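Local coordinates for protein serine protease inhibitor 4, isoform B (Drosophila melanogaster, PDB 4P0F) that probably inhibits serine proteases, and possibly cysteine proteases, by the serpin mechanism, and is captured here in its cleaved form, at residues 80-85 and 91-96; 122-127 and 133-138; 329-334 and 362-367. All coordinates share one frame; numbering follows the deposited sequence.

Contact 1 (80-85 and 91-96); sequences QVLAAY and LRIANK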
loop_
_atom_site.group_PDB
_atom_site.type_symbol
_atom_site.label_atom_id
_atom_site.label_comp_id
_atom_site.label_asym_id
_atom_site.label_seq_id
_atom_site.Cartn_x
_atom_site.Cartn_y
_atom_site.Cartn_z
ATOM N N GLN A 80 -10.907 -0.765 -14.290
ATOM C CA GLN A 80 -12.060 -0.028 -13.785
ATOM C C GLN A 80 -11.643 0.973 -12.710
ATOM O O GLN A 80 -12.102 2.113 -12.703
ATOM C CB GLN A 80 -13.113 -0.994 -13.233
ATOM C CG GLN A 80 -13.881 -1.752 -14.309
ATOM C CD GLN A 80 -14.959 -2.655 -13.733
ATOM O OE1 GLN A 80 -14.690 -3.493 -12.870
ATOM N NE2 GLN A 80 -16.191 -2.484 -14.206
ATOM N N VAL A 81 -10.753 0.556 -11.816
ATOM C CA VAL A 81 -10.296 1.432 -10.739
ATOM C C VAL A 81 -9.290 2.460 -11.227
ATOM O O VAL A 81 -9.405 3.644 -10.935
ATOM C CB VAL A 81 -9.645 0.627 -9.601
ATOM C CG1 VAL A 81 -9.209 1.556 -8.468
ATOM C CG2 VAL A 81 -10.601 -0.439 -9.093
ATOM N N LEU A 82 -8.278 1.986 -11.950
ATOM C CA LEU A 82 -7.232 2.857 -12.463
ATOM C C LEU A 82 -7.805 3.960 -13.341
ATOM O O LEU A 82 -7.375 5.115 -13.263
ATOM C CB LEU A 82 -6.206 2.033 -13.245
ATOM C CG LEU A 82 -5.418 1.020 -12.419
ATOM C CD1 LEU A 82 -4.714 0.025 -13.330
ATOM C CD2 LEU A 82 -4.409 1.708 -11.528
ATOM N N ALA A 83 -8.793 3.617 -14.165
ATOM C CA ALA A 83 -9.397 4.597 -15.060
ATOM C C ALA A 83 -10.168 5.664 -14.282
ATOM O O ALA A 83 -10.221 6.822 -14.687
ATOM C CB ALA A 83 -10.317 3.915 -16.057
ATOM N N ALA A 84 -10.770 5.265 -13.166
ATOM C CA ALA A 84 -11.578 6.183 -12.366
ATOM C C ALA A 84 -10.736 7.321 -11.789
ATOM O O ALA A 84 -11.275 8.348 -11.385
ATOM C CB ALA A 84 -12.283 5.429 -11.250
ATOM N N TYR A 85 -9.418 7.132 -11.754
ATOM C CA TYR A 85 -8.495 8.165 -11.289
ATOM C C TYR A 85 -7.605 8.684 -12.416
ATOM O O TYR A 85 -6.544 9.258 -12.159
ATOM C CB TYR A 85 -7.639 7.624 -10.143
ATOM C CG TYR A 85 -8.401 7.543 -8.846
ATOM C CD1 TYR A 85 -8.642 8.687 -8.095
ATOM C CD2 TYR A 85 -8.896 6.332 -8.379
ATOM C CE1 TYR A 85 -9.346 8.629 -6.913
ATOM C CE2 TYR A 85 -9.604 6.263 -7.194
ATOM C CZ TYR A 85 -9.826 7.415 -6.465
ATOM O OH TYR A 85 -10.527 7.364 -5.283
ATOM N N LEU A 91 -5.172 11.951 -6.287
ATOM C CA LEU A 91 -4.623 10.601 -6.290
ATOM C C LEU A 91 -4.101 10.266 -7.680
ATOM O O LEU A 91 -4.855 10.309 -8.645
ATOM C CB LEU A 91 -5.692 9.594 -5.859
ATOM C CG LEU A 91 -5.236 8.135 -5.793
ATOM C CD1 LEU A 91 -4.251 7.955 -4.660
ATOM C CD2 LEU A 91 -6.420 7.204 -5.621
ATOM N N ARG A 92 -2.809 9.958 -7.768
ATOM C CA ARG A 92 -2.175 9.598 -9.030
ATOM C C ARG A 92 -1.576 8.204 -8.917
ATOM O O ARG A 92 -0.776 7.937 -8.021
ATOM C CB ARG A 92 -1.087 10.610 -9.404
ATOM C CG ARG A 92 -1.544 12.064 -9.402
ATOM C CD ARG A 92 -2.544 12.352 -10.510
ATOM N NE ARG A 92 -1.921 12.353 -11.830
ATOM C CZ ARG A 92 -2.592 12.368 -12.978
ATOM N NH1 ARG A 92 -3.919 12.374 -12.980
ATOM N NH2 ARG A 92 -1.931 12.368 -14.129
ATOM N N ILE A 93 -1.969 7.318 -9.826
ATOM C CA ILE A 93 -1.476 5.949 -9.828
ATOM C C ILE A 93 -0.824 5.688 -11.184
ATOM O O ILE A 93 -1.354 6.102 -12.213
ATOM C CB ILE A 93 -2.603 4.938 -9.573
ATOM C CG1 ILE A 93 -3.371 5.302 -8.304
ATOM C CG2 ILE A 93 -2.039 3.537 -9.406
ATOM C CD1 ILE A 93 -4.710 4.601 -8.174
ATOM N N ALA A 94 0.326 5.024 -11.170
ATOM C CA ALA A 94 1.088 4.788 -12.398
ATOM C C ALA A 94 1.766 3.434 -12.408
ATOM O O ALA A 94 2.377 3.028 -11.422
ATOM C CB ALA A 94 2.116 5.865 -12.590
ATOM N N ASN A 95 1.675 2.766 -13.553
ATOM C CA ASN A 95 2.307 1.482 -13.764
ATOM C C ASN A 95 3.328 1.566 -14.877
ATOM O O ASN A 95 3.122 2.268 -15.870
ATOM C CB ASN A 95 1.260 0.422 -14.101
ATOM C CG ASN A 95 0.323 0.153 -12.945
ATOM O OD1 ASN A 95 0.762 -0.031 -11.816
ATOM N ND2 ASN A 95 -0.971 0.128 -13.225
ATOM N N LYS A 96 4.425 0.839 -14.714
ATOM C CA LYS A 96 5.422 0.754 -15.776
ATOM C C LYS A 96 6.183 -0.549 -15.684
ATOM O O LYS A 96 6.454 -1.039 -14.596
ATOM C CB LYS A 96 6.394 1.935 -15.706
ATOM C CG LYS A 96 7.355 2.035 -16.894
ATOM C CD LYS A 96 7.892 3.447 -17.065
ATOM C CE LYS A 96 8.748 3.574 -18.309
ATOM N NZ LYS A 96 9.136 5.002 -18.561
HETATM O O HOH W 1 -4.124 8.083 -11.604
#
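L91 presses its CD2 methyl onto one face of the Y85 ring in a CH-pi contact, where helix 71-84 of the serpin fold ends beside strand 91-100 of the large central sheet, sheet A. The methyl stands 3.4 Å from the ring centroid, and the line joining them deviates from the ring normal by just 8°, so it sits over the middle of the ring. L91 reaches there with CG anti to its backbone N (chi1 -179°). Y85 is poorly ordered, so its exact placement deserves some caution.

One helical turn earlier, L82 meets I93 at about a right angle, with L82 CD2 3.7 Å from I93 CG2. The other methyl of the fork, L82 CD1, packs 3.7 Å from N95 ND2, again with the side chains crossing steeply. That amide is fixed by polar partners beyond the leucine: N95 OD1 accepts from N167 ND2, and N95 ND2 donates to F117 O, so the buried amide keeps its polar partners although a leucine methyl lies against it. F39 of helix 38-49 adds to the packing around I93.

The polar link between the two segments is a water. I93 N lies on the same flank of the strand as N95 N, where the backbone of N95 pairs with A120. The water accepts from I93 N at 2.9 Å and donates to Y85 O at 2.7 Å.

Contact 2 (122-127 and 133-138); sequences QSVDFS and AATINN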
loop_
_atom_site.group_PDB
_atom_site.type_symbol
_atom_site.label_atom_id
_atom_site.label_comp_id
_atom_site.label_asym_id
_atom_site.label_seq_id
_atom_site.Cartn_x
_atom_site.Cartn_y
_atom_site.Cartn_z
ATOM N N GLN A 122 9.364 0.304 -21.090
ATOM C CA GLN A 122 10.668 0.822 -21.489
ATOM C C GLN A 122 11.701 -0.295 -21.454
ATOM O O GLN A 122 11.681 -1.125 -20.559
ATOM C CB GLN A 122 11.091 1.957 -20.561
ATOM C CG GLN A 122 12.434 2.586 -20.905
ATOM C CD GLN A 122 12.783 3.757 -20.002
ATOM O OE1 GLN A 122 12.103 4.016 -19.013
ATOM N NE2 GLN A 122 13.848 4.468 -20.338
ATOM N N SER A 123 12.604 -0.299 -22.431
ATOM C CA SER A 123 13.712 -1.245 -22.445
ATOM C C SER A 123 14.902 -0.656 -21.696
ATOM O O SER A 123 15.210 0.524 -21.854
ATOM C CB SER A 123 14.110 -1.587 -23.883
ATOM O OG SER A 123 13.050 -2.241 -24.558
ATOM N N VAL A 124 15.551 -1.474 -20.873
ATOM C CA VAL A 124 16.734 -1.055 -20.119
ATOM C C VAL A 124 17.809 -2.136 -20.160
ATOM O O VAL A 124 17.513 -3.298 -20.438
ATOM C CB VAL A 124 16.393 -0.738 -18.636
ATOM C CG1 VAL A 124 15.333 0.358 -18.543
ATOM C CG2 VAL A 124 15.932 -1.989 -17.904
ATOM N N ASP A 125 19.052 -1.753 -19.882
ATOM C CA ASP A 125 20.169 -2.693 -19.868
ATOM C C ASP A 125 20.502 -3.081 -18.430
ATOM O O ASP A 125 21.227 -2.360 -17.742
ATOM C CB ASP A 125 21.391 -2.082 -20.561
ATOM C CG ASP A 125 22.544 -3.056 -20.687
ATOM O OD1 ASP A 125 22.468 -4.158 -20.115
ATOM O OD2 ASP A 125 23.543 -2.712 -21.352
ATOM N N PHE A 126 19.965 -4.208 -17.966
ATOM C CA PHE A 126 20.170 -4.638 -16.578
ATOM C C PHE A 126 21.607 -5.077 -16.272
ATOM O O PHE A 126 21.991 -5.159 -15.106
ATOM C CB PHE A 126 19.203 -5.773 -16.222
ATOM C CG PHE A 126 17.769 -5.326 -16.044
ATOM C CD1 PHE A 126 17.417 -4.409 -15.061
ATOM C CD2 PHE A 126 16.761 -5.860 -16.838
ATOM C CE1 PHE A 126 16.101 -4.024 -14.897
ATOM C CE2 PHE A 126 15.445 -5.470 -16.686
ATOM C CZ PHE A 126 15.113 -4.548 -15.712
ATOM N N SER A 127 22.401 -5.362 -17.300
ATOM C CA SER A 127 23.818 -5.653 -17.094
ATOM C C SER A 127 24.523 -4.409 -16.576
ATOM O O SER A 127 25.479 -4.492 -15.801
ATOM C CB SER A 127 24.474 -6.134 -18.389
ATOM O OG SER A 127 23.864 -7.338 -18.814
ATOM N N ALA A 133 18.884 0.715 -12.462
ATOM C CA ALA A 133 18.242 1.061 -11.210
ATOM C C ALA A 133 17.929 2.551 -11.201
ATOM O O ALA A 133 16.850 2.956 -10.785
ATOM C CB ALA A 133 19.123 0.689 -10.039
ATOM N N ALA A 134 18.866 3.364 -11.683
ATOM C CA ALA A 134 18.653 4.807 -11.712
ATOM C C ALA A 134 17.447 5.144 -12.587
ATOM O O ALA A 134 16.636 5.986 -12.225
ATOM C CB ALA A 134 19.901 5.533 -12.210
ATOM N N THR A 135 17.322 4.479 -13.734
ATOM C CA THR A 135 16.177 4.699 -14.618
ATOM C C THR A 135 14.858 4.376 -13.912
ATOM O O THR A 135 13.919 5.172 -13.930
ATOM C CB THR A 135 16.312 3.861 -15.902
ATOM O OG1 THR A 135 17.433 4.354 -16.635
ATOM C CG2 THR A 135 15.068 3.965 -16.774
ATOM N N ILE A 136 14.799 3.209 -13.283
ATOM C CA ILE A 136 13.613 2.792 -12.543
ATOM C C ILE A 136 13.327 3.744 -11.388
ATOM O O ILE A 136 12.195 4.212 -11.201
ATOM C CB ILE A 136 13.783 1.350 -12.007
ATOM C CG1 ILE A 136 13.856 0.367 -13.185
ATOM C CG2 ILE A 136 12.648 0.983 -11.051
ATOM C CD1 ILE A 136 14.454 -1.008 -12.844
ATOM N N ASN A 137 14.356 4.036 -10.612
ATOM C CA ASN A 137 14.162 4.773 -9.373
ATOM C C ASN A 137 13.855 6.237 -9.636
ATOM O O ASN A 137 13.102 6.863 -8.884
ATOM C CB ASN A 137 15.387 4.607 -8.486
ATOM C CG ASN A 137 15.519 3.188 -7.961
ATOM O OD1 ASN A 137 14.538 2.443 -7.917
ATOM N ND2 ASN A 137 16.725 2.803 -7.574
ATOM N N ASN A 138 14.402 6.776 -10.719
ATOM C CA ASN A 138 14.082 8.141 -11.106
ATOM C C ASN A 138 12.626 8.258 -11.557
ATOM O O ASN A 138 11.955 9.246 -11.253
ATOM C CB ASN A 138 15.030 8.620 -12.205
ATOM C CG ASN A 138 16.436 8.871 -11.691
ATOM O OD1 ASN A 138 16.663 8.960 -10.485
ATOM N ND2 ASN A 138 17.390 9.002 -12.610
#
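Methyl and ring packing joins F126 to I136 and V124 to T135. The CD1 methyl of I136 approaches the F126 ring at its edge, near the ring plane, 4.0 Å from CE1, and the two side chains run at about a right angle. A face of the same ring is taken from within its own segment: V124 CG2 stands 3.5 Å above the ring plane, displaced toward the rim. The valine thus serves both groups, since its other branch, V124 CG1, lies 4.0 Å from T135 CG2 as the side chains slide past each other in opposite directions.

T135 divides its two branches between different tasks. Its CG2, anti to the backbone N, points to the strand, while its OG1 bonds back to Q131 O one turn earlier in the helix.

Here helix 129-143, helix F of the serpin fold, lies against a face of sheet A, over its edge strand 120-124. The apolar side is completed by V164, which touches both F126 and I136, and by V166 and F98, which also touch I136.

An amide meets a methyl in van der Waals contact where Q122, extended, comes at T135 from the opposite direction, its OE1 3.7 Å and its NE2 3.8 Å from T135 CG2. The near equality means that both ends of the amide rest against the methyl; OE1 also accepts from K96 NZ.

The remaining polar bonds lie within single segments. N137 N donates to A133 O at 2.7 Å in the helix, whereas S127 N reaches D125 OD1 at 3.1 Å in a weak bond, bent to 133° at the hydrogen.

Contact 3 (329-334 and 362-367); sequences TEAAAA and YVLVHQ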
loop_
_atom_site.group_PDB
_atom_site.type_symbol
_atom_site.label_atom_id
_atom_site.label_comp_id
_atom_site.label_asym_id
_atom_site.label_seq_id
_atom_site.Cartn_x
_atom_site.Cartn_y
_atom_site.Cartn_z
ATOM N N THR A 329 -2.945 15.440 4.360
ATOM C CA THR A 329 -2.101 14.261 4.339
ATOM C C THR A 329 -1.431 14.154 2.984
ATOM O O THR A 329 -2.047 14.441 1.959
ATOM C CB THR A 329 -2.919 12.981 4.604
ATOM O OG1 THR A 329 -3.515 13.076 5.898
ATOM C CG2 THR A 329 -2.042 11.730 4.533
ATOM N N GLU A 330 -0.160 13.782 2.996
ATOM C CA GLU A 330 0.519 13.381 1.775
ATOM C C GLU A 330 1.086 11.999 1.999
ATOM O O GLU A 330 1.693 11.728 3.033
ATOM C CB GLU A 330 1.624 14.366 1.375
ATOM C CG GLU A 330 2.264 13.987 0.048
ATOM C CD GLU A 330 3.184 15.049 -0.539
ATOM O OE1 GLU A 330 3.541 16.012 0.175
ATOM O OE2 GLU A 330 3.550 14.911 -1.734
ATOM N N ALA A 331 0.856 11.115 1.034
ATOM C CA ALA A 331 1.319 9.743 1.133
ATOM C C ALA A 331 1.767 9.265 -0.227
ATOM O O ALA A 331 1.279 9.735 -1.248
ATOM C CB ALA A 331 0.229 8.839 1.671
ATOM N N ALA A 332 2.711 8.331 -0.227
ATOM C CA ALA A 332 3.195 7.757 -1.462
ATOM C C ALA A 332 3.701 6.358 -1.196
ATOM O O ALA A 332 4.100 6.032 -0.083
ATOM C CB ALA A 332 4.299 8.612 -2.066
ATOM N N ALA A 333 3.693 5.535 -2.234
ATOM C CA ALA A 333 4.261 4.211 -2.129
ATOM C C ALA A 333 4.637 3.722 -3.513
ATOM O O ALA A 333 4.144 4.234 -4.515
ATOM C CB ALA A 333 3.282 3.246 -1.477
ATOM N N ALA A 334 5.499 2.718 -3.556
ATOM C CA ALA A 334 5.770 2.021 -4.802
ATOM C C ALA A 334 6.126 0.584 -4.506
ATOM O O ALA A 334 6.644 0.270 -3.434
ATOM C CB ALA A 334 6.893 2.713 -5.592
ATOM N N TYR A 362 -4.612 3.020 11.151
ATOM C CA TYR A 362 -5.282 3.960 10.268
ATOM C C TYR A 362 -5.300 3.419 8.840
ATOM O O TYR A 362 -4.464 2.597 8.448
ATOM C CB TYR A 362 -4.611 5.346 10.320
ATOM C CG TYR A 362 -3.177 5.342 9.856
ATOM C CD1 TYR A 362 -2.870 5.439 8.506
ATOM C CD2 TYR A 362 -2.134 5.203 10.758
ATOM C CE1 TYR A 362 -1.567 5.419 8.069
ATOM C CE2 TYR A 362 -0.817 5.179 10.327
ATOM C CZ TYR A 362 -0.542 5.285 8.979
ATOM O OH TYR A 362 0.762 5.249 8.540
ATOM N N VAL A 363 -6.285 3.880 8.085
ATOM C CA VAL A 363 -6.496 3.481 6.703
ATOM C C VAL A 363 -6.905 4.699 5.896
ATOM O O VAL A 363 -7.766 5.465 6.316
ATOM C CB VAL A 363 -7.598 2.410 6.575
ATOM C CG1 VAL A 363 -7.598 1.814 5.158
ATOM C CG2 VAL A 363 -7.418 1.324 7.614
ATOM N N LEU A 364 -6.263 4.901 4.751
ATOM C CA LEU A 364 -6.728 5.886 3.778
ATOM C C LEU A 364 -7.655 5.151 2.819
ATOM O O LEU A 364 -7.216 4.263 2.070
ATOM C CB LEU A 364 -5.558 6.535 3.027
ATOM C CG LEU A 364 -4.597 7.381 3.865
ATOM C CD1 LEU A 364 -3.536 8.050 2.994
ATOM C CD2 LEU A 364 -5.356 8.437 4.636
ATOM N N VAL A 365 -8.937 5.492 2.880
ATOM C CA VAL A 365 -9.981 4.701 2.241
ATOM C C VAL A 365 -10.756 5.510 1.223
ATOM O O VAL A 365 -11.133 6.658 1.470
ATOM C CB VAL A 365 -10.979 4.129 3.284
ATOM C CG1 VAL A 365 -10.296 3.141 4.182
ATOM C CG2 VAL A 365 -11.583 5.223 4.122
ATOM N N HIS A 366 -10.978 4.905 0.064
ATOM C CA HIS A 366 -11.881 5.462 -0.930
ATOM C C HIS A 366 -13.260 4.859 -0.723
ATOM O O HIS A 366 -13.418 3.631 -0.710
ATOM C CB HIS A 366 -11.380 5.195 -2.348
ATOM C CG HIS A 366 -12.416 5.426 -3.403
ATOM N ND1 HIS A 366 -12.463 6.574 -4.164
ATOM C CD2 HIS A 366 -13.453 4.658 -3.818
ATOM C CE1 HIS A 366 -13.480 6.501 -5.005
ATOM N NE2 HIS A 366 -14.096 5.349 -4.815
ATOM N N GLN A 367 -14.251 5.731 -0.554
ATOM C CA GLN A 367 -15.637 5.324 -0.324
ATOM C C GLN A 367 -15.768 4.295 0.800
ATOM O O GLN A 367 -15.424 4.575 1.952
ATOM C CB GLN A 367 -16.244 4.772 -1.616
ATOM C CG GLN A 367 -16.454 5.839 -2.685
ATOM C CD GLN A 367 -17.056 5.288 -3.965
ATOM O OE1 GLN A 367 -17.562 4.166 -3.997
ATOM N NE2 GLN A 367 -17.003 6.079 -5.032
#
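Two groups, the imidazole NE2 of H170 and the amide ND2 of N145, grip E330 OE2 on one face of strand 328-341, while the residues before and after it, T329 and A331, turn to L364 on the other. The site lies in the interior of the serpin fold, where sheet A packs over sheet B. Segment 329-334 belongs to the reactive-centre loop, which in this cleaved form is inserted as a strand between 161-174 and 311-324; the backbone pairing of A331 with F171 and of A332 with F321 is the evidence for its two neighbours. Segment 362-367 lies on strand 360-366, which pairs with 230-237 and 370-377.

The separation of the backbones is wide, 9.3 Å between A331 CA and L364 CA, so one long side chain has to span it. L364 does so with CG anti to its carbonyl carbon (chi1 -65°) and CD1 continuing the chain away from its own strand (chi2 -176°). That CD1 methyl is the atom that touches. It lies 4.1 Å from A331 CB and 4.3 Å from T329 CG2, and the two contacts open an angle of about 68° at CD1, so the methyl meets two successive inward-facing residues of the inserted strand. The burial is small, 87 Å² in all, since a single methyl makes the contact; F373, touching both A331 and L364, and M232, touching both T329 and L364, fill in the surroundings.

The polar branch of T329 is satisfied separately. Its hydroxyl is hydrogen-bonded to that of Y225, a tyrosine that also packs on L364. T329 CG2 and A331 CB, the two points that receive the leucine, are themselves 4.7 Å apart.

How the contacts relate
Along the chain the contacts follow in series, each closing before the next opens. All three reach sheet A. Contacts 1 and 2, with centres 22 Å apart, sit on its neighbouring parallel strands 91-100 and 120-124, one packing helix 71-84 and the other helix 129-143. Contact 3, its centre 14 Å from that of contact 1 and 27 Å from that of contact 2, uses the inserted strand 328-341, separated from strand 91-100 by strand 161-174, which pairs with both. Contacts 2 and 3 stay about 8 Å apart at their nearest atoms. Together they sample the expanded sheet of a cleaved serpin: two sites with helices, one with sheet B.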